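Local coordinates for protein beta-N-acetylhexosaminidase (Thermotoga neapolitana, PDB 5C0Q) that probably hydrolyses terminal non-reducing N-acetyl-hexosamine residues from N-acetyl-beta-hexosaminides, as a zinc-binding member of glycoside hydrolase family 3, at residues M103-F108 and N318-G323. Residues are numbered along the deposited sequence; the frame is centred on the assembly and turned at random.
Sequences MNTLGF and NRFNSG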
ATOM      1  N   MET B 103       2.426   1.949   8.598  1.00 13.11           N
ATOM      2  CA  MET B 103       3.815   1.553   8.747  1.00 11.22           C
ATOM      3  C   MET B 103       3.977   0.576   9.896  1.00 16.28           C
ATOM      4  O   MET B 103       4.696  -0.412   9.792  1.00 18.65           O
ATOM      5  CB  MET B 103       4.729   2.782   9.003  1.00 13.30           C
ATOM      6  CG  MET B 103       5.010   3.680   7.839  1.00  9.58           C
ATOM      7  SD  MET B 103       5.678   5.282   8.319  1.00 13.32           S
ATOM      8  CE  MET B 103       5.732   6.121   6.787  1.00  9.69           C
ATOM      9  N   ASN B 104       3.282   0.870  10.991  1.00 16.05           N
ATOM     10  CA  ASN B 104       3.395   0.107  12.205  1.00 14.92           C
ATOM     11  C   ASN B 104       2.813  -1.291  11.999  1.00 17.49           C
ATOM     12  O   ASN B 104       3.381  -2.267  12.478  1.00 20.62           O
ATOM     13  CB  ASN B 104       2.715   0.839  13.379  1.00 16.78           C
ATOM     14  CG  ASN B 104       2.637  -0.020  14.643  1.00 18.99           C
ATOM     15  OD1 ASN B 104       1.726  -0.823  14.784  1.00 20.95           O
ATOM     16  ND2 ASN B 104       3.585   0.132  15.537  1.00 14.48           N
ATOM     17  N   THR B 105       1.716  -1.381  11.248  1.00 14.91           N
ATOM     18  CA  THR B 105       1.159  -2.659  10.875  1.00 15.85           C
ATOM     19  C   THR B 105       2.112  -3.511  10.036  1.00 17.70           C
ATOM     20  O   THR B 105       2.203  -4.701  10.239  1.00 24.90           O
ATOM     21  CB  THR B 105      -0.133  -2.494  10.080  1.00 16.09           C
ATOM     22  OG1 THR B 105      -1.011  -1.606  10.761  1.00 18.05           O
ATOM     23  CG2 THR B 105      -0.814  -3.806   9.924  1.00 16.75           C
ATOM     24  N   LEU B 106       2.849  -2.918   9.114  1.00 16.45           N
ATOM     25  CA  LEU B 106       3.771  -3.700   8.304  1.00 14.68           C
ATOM     26  C   LEU B 106       4.976  -4.222   9.067  1.00 17.56           C
ATOM     27  O   LEU B 106       5.552  -5.199   8.645  1.00 18.38           O
ATOM     28  CB  LEU B 106       4.267  -2.878   7.109  1.00 12.52           C
ATOM     29  CG  LEU B 106       3.190  -2.369   6.166  1.00 12.89           C
ATOM     30  CD1 LEU B 106       3.692  -1.316   5.288  1.00 10.35           C
ATOM     31  CD2 LEU B 106       2.739  -3.525   5.323  1.00 12.01           C
ATOM     32  N   GLY B 107       5.338  -3.577  10.181  1.00 13.25           N
ATOM     33  CA  GLY B 107       6.484  -3.938  10.958  1.00 10.06           C
ATOM     34  C   GLY B 107       7.505  -2.821  11.155  1.00 17.14           C
ATOM     35  O   GLY B 107       8.527  -3.079  11.764  1.00 19.88           O
ATOM     36  N   PHE B 108       7.282  -1.622  10.606  1.00 11.83           N
ATOM     37  CA  PHE B 108       8.143  -0.464  10.900  1.00 11.33           C
ATOM     38  C   PHE B 108       7.869   0.092  12.296  1.00 14.25           C
ATOM     39  O   PHE B 108       6.738   0.065  12.754  1.00 18.07           O
ATOM     40  CB  PHE B 108       7.942   0.652   9.870  1.00 11.56           C
ATOM     41  CG  PHE B 108       8.388   0.294   8.500  1.00 10.87           C
ATOM     42  CD1 PHE B 108       9.701   0.475   8.112  1.00 12.14           C
ATOM     43  CD2 PHE B 108       7.505  -0.268   7.590  1.00 11.48           C
ATOM     44  CE1 PHE B 108      10.102   0.132   6.867  1.00 10.21           C
ATOM     45  CE2 PHE B 108       7.916  -0.630   6.320  1.00 11.11           C
ATOM     46  CZ  PHE B 108       9.200  -0.437   5.961  1.00 10.05           C
ATOM     47  N   ASN B 318       5.996  -4.282  19.569  1.00 68.74           N
ATOM     48  CA  ASN B 318       4.834  -4.504  18.692  1.00 67.03           C
ATOM     49  C   ASN B 318       4.534  -5.949  18.276  1.00 64.79           C
ATOM     50  O   ASN B 318       5.408  -6.801  18.255  1.00 68.14           O
ATOM     51  CB  ASN B 318       5.016  -3.626  17.453  1.00 70.25           C
ATOM     52  CG  ASN B 318       3.915  -3.783  16.432  1.00 69.49           C
ATOM     53  OD1 ASN B 318       2.823  -4.230  16.751  1.00 64.99           O
ATOM     54  ND2 ASN B 318       4.193  -3.374  15.193  1.00 74.71           N
ATOM     55  N   ARG B 319       3.268  -6.187  17.936  1.00 62.48           N
ATOM     56  CA  ARG B 319       2.726  -7.502  17.593  1.00 63.11           C
ATOM     57  C   ARG B 319       2.765  -7.744  16.099  1.00 59.24           C
ATOM     58  O   ARG B 319       2.842  -8.885  15.637  1.00 59.23           O
ATOM     59  CB  ARG B 319       1.279  -7.587  18.086  1.00 70.56           C
ATOM     60  CG  ARG B 319       0.735  -6.184  18.244  1.00 68.92           C
ATOM     61  CD  ARG B 319      -0.721  -6.097  18.610  1.00 72.43           C
ATOM     62  NE  ARG B 319      -1.054  -4.697  18.862  1.00 82.27           N
ATOM     63  CZ  ARG B 319      -2.278  -4.250  19.113  1.00 78.79           C
ATOM     64  NH1 ARG B 319      -3.312  -5.081  19.060  1.00 70.28           N
ATOM     65  NH2 ARG B 319      -2.475  -2.957  19.325  1.00 80.80           N
ATOM     66  N   PHE B 320       2.749  -6.638  15.366  1.00 52.74           N
ATOM     67  CA  PHE B 320       2.557  -6.637  13.934  1.00 43.03           C
ATOM     68  C   PHE B 320       3.832  -6.813  13.141  1.00 38.47           C
ATOM     69  O   PHE B 320       4.746  -5.986  13.228  1.00 39.14           O
ATOM     70  CB  PHE B 320       1.914  -5.335  13.488  1.00 39.41           C
ATOM     71  CG  PHE B 320       0.517  -5.155  13.969  1.00 43.32           C
ATOM     72  CD1 PHE B 320      -0.473  -6.047  13.605  1.00 40.65           C
ATOM     73  CD2 PHE B 320       0.197  -4.099  14.802  1.00 40.19           C
ATOM     74  CE1 PHE B 320      -1.746  -5.888  14.052  1.00 38.93           C
ATOM     75  CE2 PHE B 320      -1.075  -3.933  15.251  1.00 43.20           C
ATOM     76  CZ  PHE B 320      -2.056  -4.829  14.871  1.00 44.41           C
ATOM     77  N   ASN B 321       3.882  -7.885  12.362  1.00 29.61           N
ATOM     78  CA  ASN B 321       4.928  -8.035  11.384  1.00 22.41           C
ATOM     79  C   ASN B 321       4.439  -8.748  10.108  1.00 21.81           C
ATOM     80  O   ASN B 321       3.936  -9.862  10.129  1.00 23.42           O
ATOM     81  CB  ASN B 321       6.081  -8.749  12.023  1.00 20.62           C
ATOM     82  CG  ASN B 321       7.265  -8.855  11.128  1.00 21.90           C
ATOM     83  OD1 ASN B 321       7.139  -9.075   9.939  1.00 26.39           O
ATOM     84  ND2 ASN B 321       8.436  -8.739  11.701  1.00 20.70           N
ATOM     85  N   SER B 322       4.611  -8.055   8.999  1.00 20.41           N
ATOM     86  CA  SER B 322       4.189  -8.490   7.693  1.00 19.29           C
ATOM     87  C   SER B 322       4.898  -9.725   7.226  1.00 16.72           C
ATOM     88  O   SER B 322       4.482 -10.331   6.279  1.00 17.06           O
ATOM     89  CB  SER B 322       4.459  -7.376   6.683  1.00 19.61           C
ATOM     90  OG  SER B 322       3.298  -6.599   6.574  1.00 31.18           O
ATOM     91  N   GLY B 323       5.955 -10.093   7.920  1.00 14.85           N
ATOM     92  CA  GLY B 323       6.672 -11.304   7.628  1.00 17.00           C
ATOM     93  C   GLY B 323       5.899 -12.586   7.854  1.00 17.66           C
ATOM     94  O   GLY B 323       6.381 -13.652   7.487  1.00 19.86           O
TER
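Ser322 N donates to Leu106 O over 3.0 Å with a nearly straight N-H (159°). A second bond is weak: Asn318 ND2 lies 3.0 Å from Asn104 O, but its N-H is bent. Both acceptors belong to the last turn of helix 90-106. Gly107, with positive phi, closes that helix as the C-prime residue of a Schellman motif, Phe108 N returning to Met103 O and Gly107 N to Asn104 O. The same glycine makes a CA-H...O contact, its CA 3.5 Å from Phe320 O.

Van der Waals contact centres on Phe320, whose CB sits 3.3 Å from Thr105 O and whose ring meets Thr105 CA obliquely. Asn104 extends with CG anti to its own N (chi1 172°), which brings OD1 to 3.6 Å from Phe320 CD2; the amide stands nearly perpendicular to the ring, 81° between planes. Against Asn318 the Asn104 amide is only modestly inclined, the two side chains arriving from opposite directions. At the other end, Leu106 CD2 touches Ser322 OG at 3.4 Å.

The loop shapes itself with its own amides. Asn318 OD1 accepts from Phe320 N in an Asx turn, and Asn321 OD1 caps Gly323 N (2.6 Å) before helix 324-331. Asn321 ND2 bonds Met49 O, while Asn104 ND2 bonds Gly154 O. Thr105 OG1 bonds Arg101 O of its own chain; Arg101 of the second subunit reaches Thr105 OG1 and Asn104 OD1 and packs on Phe320, placing the contact at the dimer interface.

The loop between helices 299-315 and 324-331 thus acts as a donor to the C-terminal end of a helix in the N-terminal TIM-barrel domain: Ser322 N meets the carbonyl of the last helical residue, Leu106, and the bent Asn318 bond probably adds little.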